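Local coordinates for protein tumour necrosis factor receptor (PDB 3ON9) that probably blunts host immune defence by binding tumour necrosis factor and chemokines, the piece here being its chemokine-binding SECRET domain, a beta-sandwich, at residues I13-N19 and K61-F67; S36-I40 and L85-N90. One frame throughout, in Å; residues are numbered along the deposited sequence.

Interaction 1. Residues I13-N19 and K61-F67; sequences INMYPVN and KLATSGF
Ile-13 and Ser-65 pair across neighbouring antiparallel strands in the five-stranded sheet of the SECRET beta-sandwich. The tight part of the contact is the face carrying Ile-13, Met-15, Ala-63 and Ser-65, which packs onto Ile-40 of the facing sheet. Val-18 brings both methyls to the small Ala-63, CG2 lying 3.8 Å from Ala-63 CB, while Met-15, bent at its last torsion (chi3 -73°), sets CE 4.3 Å from the same CB. At the far end the CD1 methyl of Ile-13 meets the edge of the Phe-67 ring, close to its plane, 3.9 Å from CE2. Backbone bonds in both directions join Met-15 and Ala-63, the one from Ala-63 N to Met-15 O being nearly straight. On the other face Asn-14 and Thr-64 run next to each other in the same direction, buried beneath loop residues Val-152 and Ile-155.

Toward Lys-61 and Asn-19 the contact opens to solvent. A cis peptide precedes Pro-17, and past it Val-18 N donates to Lys-61 O (2.8 Å), carrying the pairing beyond the regular ladder. Tyr-16 sets its ring edge against Leu-62 CA, while Pro-17 CB lies over one ring face, displaced toward the ring's margin. Lys-61 gives up much surface through its aliphatic part, with CB 3.7 Å from Tyr-16 CE1, although its ammonium group turns off from the contact.

Back in the buried part, Ile-13 O draws two donors from one residue. Ser-65 N reaches it only by a weak, bent bond; the hydroxyl Ser-65 OG, set between the backbone N and the carbonyl carbon (chi1 70°), turns back to donate to Ile-13 O at 2.8 Å, the donor tilted 19° from the carbonyl plane.

Interaction 2. Residues S36-I40 and L85-N90; sequences SELTI and LEIKCN
Ile-40 meets Leu-85 and Ile-87 where its strand runs antiparallel to 85-89 in the mixed sheet of the sandwich, and with Leu-38 and Thr-39 it buries the most surface. Ile-40 and Leu-38 share the inner face with Ile-87 and Cys-89. The Ile-40 side chain runs alongside that of Leu-85; chi1 of -54° puts CG2 opposite the backbone N, 3.7 Å from Leu-85 CD1. The side chain also packs on Ile-13 and Met-15 of the opposing sheet. Leu-38 works through one branch: CD2 crosses to within 3.8 Å of Ile-87 CG2 and lies 4.1 Å from Cys-89 SG, the sulfur disulfide-bonded to Cys-119.

Thr-39 lies on the outer face, opposite Lys-88 in a hydrogen-bonded pair. Thr-39 N donates to Lys-88 O (3.0 Å), and Thr-39 O accepts from Lys-88 N (2.8 Å). The Thr-39 hydroxyl is hydrogen-bonded to Ser-34 OG of the adjacent strand 30-34. Lys-88 bends back, its NZ donating to Cys-89 O. A water lies 2.6 Å from Glu-86 OE2 and can donate to it, or weakly to Thr-39 O, though it has more acceptors in reach than protons. Just past the ends of the strands, Asn-90 N makes a weak bond to Glu-37 O.

The pairing therefore divides by chemistry: hydrocarbon and sulfur face the sandwich interior, whereas threonine, lysine and glutamate line the partly exposed outer side, where water can join the backbone network.

How the interactions relate
From the N terminus the chain lays down 13-19, then 36-40, before 61-67 returns to 13-19 and closes interaction 1; 85-90 then returns to 36-40 and closes interaction 2. The two loops thus cross: each contact has one segment within the span of the other. Interaction 1 belongs to the five-stranded sheet and interaction 2 to the mixed six-stranded one, with their centres about 11 Å apart. Between the layers, Ser-65 OG lies 3.4 Å from Ile-40 CD1, and Ile-13 CG1 packs against Leu-85 CD2. A polar tie joins the loops beside the strand ends, where Asn-19 N probably hydrogen-bonds to Glu-37 OE2.

Interaction 1. Residues I13-N19 and K61-F67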
loop_
_atom_site.group_PDB
_atom_site.type_symbol
_atom_site.label_atom_id
_atom_site.label_comp_id
_atom_site.label_asym_id
_atom_site.label_seq_id
_atom_site.Cartn_x
_atom_site.Cartn_y
_atom_site.Cartn_z
ATOM N N ILE A 13 -2.839 1.516 2.767
ATOM C CA ILE A 13 -2.181 1.860 4.016
ATOM C C ILE A 13 -3.136 2.683 4.877
ATOM O O ILE A 13 -3.520 3.797 4.507
ATOM C CB ILE A 13 -0.865 2.665 3.766
ATOM C CG1 ILE A 13 0.032 1.979 2.716
ATOM C CG2 ILE A 13 -0.096 2.841 5.067
ATOM C CD1 ILE A 13 -0.173 2.470 1.267
ATOM N N ASN A 14 -3.528 2.144 6.034
ATOM C CA ASN A 14 -4.440 2.861 6.921
ATOM C C ASN A 14 -3.693 3.269 8.180
ATOM O O ASN A 14 -2.897 2.495 8.694
ATOM C CB ASN A 14 -5.669 1.999 7.234
ATOM C CG ASN A 14 -6.437 1.645 5.980
ATOM O OD1 ASN A 14 -6.472 2.432 5.032
ATOM N ND2 ASN A 14 -7.026 0.454 5.946
ATOM N N MET A 15 -3.906 4.497 8.640
ATOM C CA MET A 15 -3.020 5.084 9.642
ATOM C C MET A 15 -3.773 5.897 10.686
ATOM O O MET A 15 -4.734 6.587 10.364
ATOM C CB MET A 15 -1.992 5.998 8.956
ATOM C CG MET A 15 -1.149 5.282 7.910
ATOM S SD MET A 15 0.051 6.377 7.124
ATOM C CE MET A 15 -1.035 7.358 6.083
ATOM N N TYR A 16 -3.318 5.824 11.931
ATOM C CA TYR A 16 -3.879 6.638 12.998
ATOM C C TYR A 16 -2.811 6.879 14.054
ATOM O O TYR A 16 -2.089 5.963 14.408
ATOM C CB TYR A 16 -5.071 5.917 13.639
ATOM C CG TYR A 16 -5.843 6.794 14.592
ATOM C CD1 TYR A 16 -6.950 7.509 14.160
ATOM C CD2 TYR A 16 -5.444 6.932 15.911
ATOM C CE1 TYR A 16 -7.647 8.338 15.023
ATOM C CE2 TYR A 16 -6.140 7.753 16.780
ATOM C CZ TYR A 16 -7.237 8.444 16.328
ATOM O OH TYR A 16 -7.926 9.258 17.193
ATOM N N PRO A 17 -2.693 8.122 14.549
ATOM C CA PRO A 17 -3.428 9.314 14.123
ATOM C C PRO A 17 -2.634 10.118 13.095
ATOM O O PRO A 17 -1.398 10.129 13.135
ATOM C CB PRO A 17 -3.504 10.155 15.403
ATOM C CG PRO A 17 -2.298 9.710 16.228
ATOM C CD PRO A 17 -1.759 8.418 15.653
ATOM N N VAL A 18 -3.338 10.790 12.192
ATOM C CA VAL A 18 -2.682 11.754 11.311
ATOM C C VAL A 18 -3.144 13.157 11.667
ATOM O O VAL A 18 -4.269 13.354 12.150
ATOM C CB VAL A 18 -2.902 11.468 9.801
ATOM C CG1 VAL A 18 -2.313 10.107 9.432
ATOM C CG2 VAL A 18 -4.374 11.545 9.417
ATOM N N ASN A 19 -2.258 14.126 11.458
ATOM C CA ASN A 19 -2.526 15.513 11.790
ATOM C C ASN A 19 -2.651 16.402 10.561
ATOM O O ASN A 19 -3.002 17.577 10.682
ATOM C CB ASN A 19 -1.399 16.059 12.655
ATOM C CG ASN A 19 -1.249 15.302 13.946
ATOM O OD1 ASN A 19 -2.133 15.339 14.802
ATOM N ND2 ASN A 19 -0.125 14.605 14.100
ATOM N N LYS A 61 -8.729 12.143 12.540
ATOM C CA LYS A 61 -7.307 11.802 12.576
ATOM C C LYS A 61 -7.044 10.438 11.948
ATOM O O LYS A 61 -5.953 9.893 12.086
ATOM C CB LYS A 61 -6.771 11.833 14.004
ATOM C CG LYS A 61 -6.820 13.202 14.677
ATOM C CD LYS A 61 -6.275 13.096 16.097
ATOM C CE LYS A 61 -6.040 14.466 16.713
ATOM N NZ LYS A 61 -7.313 15.100 17.151
ATOM N N LEU A 62 -8.049 9.904 11.255
ATOM C CA LEU A 62 -7.962 8.580 10.638
ATOM C C LEU A 62 -7.751 8.708 9.133
ATOM O O LEU A 62 -8.534 9.359 8.454
ATOM C CB LEU A 62 -9.249 7.790 10.892
ATOM C CG LEU A 62 -9.396 6.437 10.189
ATOM C CD1 LEU A 62 -8.359 5.450 10.726
ATOM C CD2 LEU A 62 -10.809 5.905 10.395
ATOM N N ALA A 63 -6.709 8.066 8.620
ATOM C CA ALA A 63 -6.412 8.133 7.191
ATOM C C ALA A 63 -6.512 6.771 6.511
ATOM O O ALA A 63 -6.081 5.763 7.064
ATOM C CB ALA A 63 -5.027 8.709 6.972
ATOM N N THR A 64 -7.082 6.760 5.309
ATOM C CA THR A 64 -6.917 5.625 4.414
ATOM C C THR A 64 -6.150 6.124 3.198
ATOM O O THR A 64 -6.357 7.242 2.754
ATOM C CB THR A 64 -8.263 4.975 4.000
ATOM O OG1 THR A 64 -8.009 3.792 3.224
ATOM C CG2 THR A 64 -9.119 5.935 3.188
ATOM N N SER A 65 -5.256 5.300 2.677
ATOM C CA SER A 65 -4.416 5.705 1.559
ATOM C C SER A 65 -4.057 4.473 0.748
ATOM O O SER A 65 -4.254 3.355 1.200
ATOM C CB SER A 65 -3.152 6.419 2.064
ATOM O OG SER A 65 -2.260 5.526 2.722
ATOM N N GLY A 66 -3.547 4.663 -0.466
ATOM C CA GLY A 66 -3.152 3.495 -1.226
ATOM C C GLY A 66 -2.672 3.815 -2.619
ATOM O O GLY A 66 -2.721 4.970 -3.050
ATOM N N PHE A 67 -2.185 2.778 -3.299
ATOM C CA PHE A 67 -1.782 2.851 -4.705
ATOM C C PHE A 67 -2.422 1.660 -5.415
ATOM O O PHE A 67 -2.586 0.604 -4.817
ATOM C CB PHE A 67 -0.268 2.708 -4.866
ATOM C CG PHE A 67 0.561 3.613 -3.991
ATOM C CD1 PHE A 67 1.183 4.734 -4.534
ATOM C CD2 PHE A 67 0.774 3.309 -2.650
ATOM C CE1 PHE A 67 1.970 5.559 -3.753
ATOM C CE2 PHE A 67 1.560 4.118 -1.855
ATOM C CZ PHE A 67 2.160 5.256 -2.408
#

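Interaction 2. Residues S36-I40 and L85-N90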
loop_
_atom_site.group_PDB
_atom_site.type_symbol
_atom_site.label_atom_id
_atom_site.label_comp_id
_atom_site.label_asym_id
_atom_site.label_seq_id
_atom_site.Cartn_x
_atom_site.Cartn_y
_atom_site.Cartn_z
ATOM N N SER A 36 3.463 16.525 5.284
ATOM C CA SER A 36 4.647 17.083 5.915
ATOM C C SER A 36 5.075 16.248 7.115
ATOM O O SER A 36 6.096 16.542 7.728
ATOM C CB SER A 36 4.392 18.517 6.368
ATOM O OG SER A 36 3.290 18.576 7.258
ATOM N N GLU A 37 4.296 15.218 7.467
ATOM C CA GLU A 37 4.629 14.399 8.646
ATOM C C GLU A 37 4.853 12.912 8.342
ATOM O O GLU A 37 5.432 12.192 9.159
ATOM C CB GLU A 37 3.564 14.551 9.741
ATOM C CG GLU A 37 2.256 13.877 9.379
ATOM C CD GLU A 37 1.184 14.010 10.446
ATOM O OE1 GLU A 37 1.463 14.512 11.555
ATOM O OE2 GLU A 37 0.045 13.610 10.151
ATOM N N LEU A 38 4.399 12.456 7.176
ATOM C CA LEU A 38 4.491 11.038 6.813
ATOM C C LEU A 38 4.761 10.887 5.330
ATOM O O LEU A 38 4.163 11.592 4.525
ATOM C CB LEU A 38 3.172 10.313 7.143
ATOM C CG LEU A 38 2.978 9.873 8.593
ATOM C CD1 LEU A 38 1.491 9.727 8.926
ATOM C CD2 LEU A 38 3.726 8.587 8.866
ATOM N N THR A 39 5.649 9.963 4.960
ATOM C CA THR A 39 5.853 9.659 3.545
ATOM C C THR A 39 5.693 8.157 3.357
ATOM O O THR A 39 6.254 7.364 4.114
ATOM C CB THR A 39 7.244 10.072 3.047
ATOM O OG1 THR A 39 7.436 11.476 3.268
ATOM C CG2 THR A 39 7.385 9.778 1.539
ATOM N N ILE A 40 4.908 7.783 2.356
ATOM C CA ILE A 40 4.754 6.380 1.992
ATOM C C ILE A 40 5.421 6.181 0.636
ATOM O O ILE A 40 5.055 6.839 -0.342
ATOM C CB ILE A 40 3.283 5.970 1.899
ATOM C CG1 ILE A 40 2.545 6.312 3.200
ATOM C CG2 ILE A 40 3.176 4.474 1.574
ATOM C CD1 ILE A 40 1.031 6.205 3.091
ATOM N N LEU A 85 7.437 -1.394 0.497
ATOM C CA LEU A 85 6.678 -0.265 0.988
ATOM C C LEU A 85 7.329 0.216 2.265
ATOM O O LEU A 85 7.625 -0.583 3.143
ATOM C CB LEU A 85 5.258 -0.733 1.307
ATOM C CG LEU A 85 4.196 0.323 1.537
ATOM C CD1 LEU A 85 3.952 1.125 0.242
ATOM C CD2 LEU A 85 2.908 -0.344 2.012
ATOM N N GLU A 86 7.559 1.518 2.363
ATOM C CA GLU A 86 8.118 2.106 3.568
ATOM C C GLU A 86 7.238 3.256 4.017
ATOM O O GLU A 86 6.851 4.107 3.210
ATOM C CB GLU A 86 9.539 2.619 3.300
ATOM C CG GLU A 86 10.147 3.395 4.467
ATOM C CD GLU A 86 11.270 4.333 4.029
ATOM O OE1 GLU A 86 12.452 3.952 4.192
ATOM O OE2 GLU A 86 10.975 5.437 3.507
ATOM N N ILE A 87 6.894 3.258 5.304
ATOM C CA ILE A 87 6.175 4.371 5.906
ATOM C C ILE A 87 7.162 5.132 6.794
ATOM O O ILE A 87 7.672 4.586 7.783
ATOM C CB ILE A 87 4.954 3.881 6.728
ATOM C CG1 ILE A 87 3.939 3.154 5.825
ATOM C CG2 ILE A 87 4.273 5.060 7.444
ATOM C CD1 ILE A 87 4.255 1.691 5.531
ATOM N N LYS A 88 7.435 6.384 6.434
ATOM C CA LYS A 88 8.463 7.183 7.108
ATOM C C LYS A 88 7.861 8.334 7.904
ATOM O O LYS A 88 7.262 9.247 7.330
ATOM C CB LYS A 88 9.474 7.716 6.081
ATOM C CG LYS A 88 10.405 8.826 6.592
ATOM C CD LYS A 88 11.299 8.331 7.726
ATOM C CE LYS A 88 12.533 9.217 7.910
ATOM N NZ LYS A 88 12.184 10.659 8.132
ATOM N N CYS A 89 8.010 8.266 9.232
ATOM C CA CYS A 89 7.584 9.333 10.133
ATOM C C CYS A 89 8.580 10.472 10.094
ATOM O O CYS A 89 9.768 10.243 9.932
ATOM C CB CYS A 89 7.531 8.842 11.585
ATOM S SG CYS A 89 6.264 7.580 11.931
ATOM N N ASN A 90 8.090 11.686 10.312
ATOM C CA ASN A 90 8.922 12.873 10.210
ATOM C C ASN A 90 10.249 12.772 10.943
ATOM O O ASN A 90 11.292 13.084 10.373
ATOM C CB ASN A 90 8.167 14.117 10.674
ATOM C CG ASN A 90 9.009 15.360 10.565
ATOM O OD1 ASN A 90 9.220 15.889 9.459
ATOM N ND2 ASN A 90 9.522 15.823 11.698
HETATM O O HOH W 1 8.805 6.729 2.719
#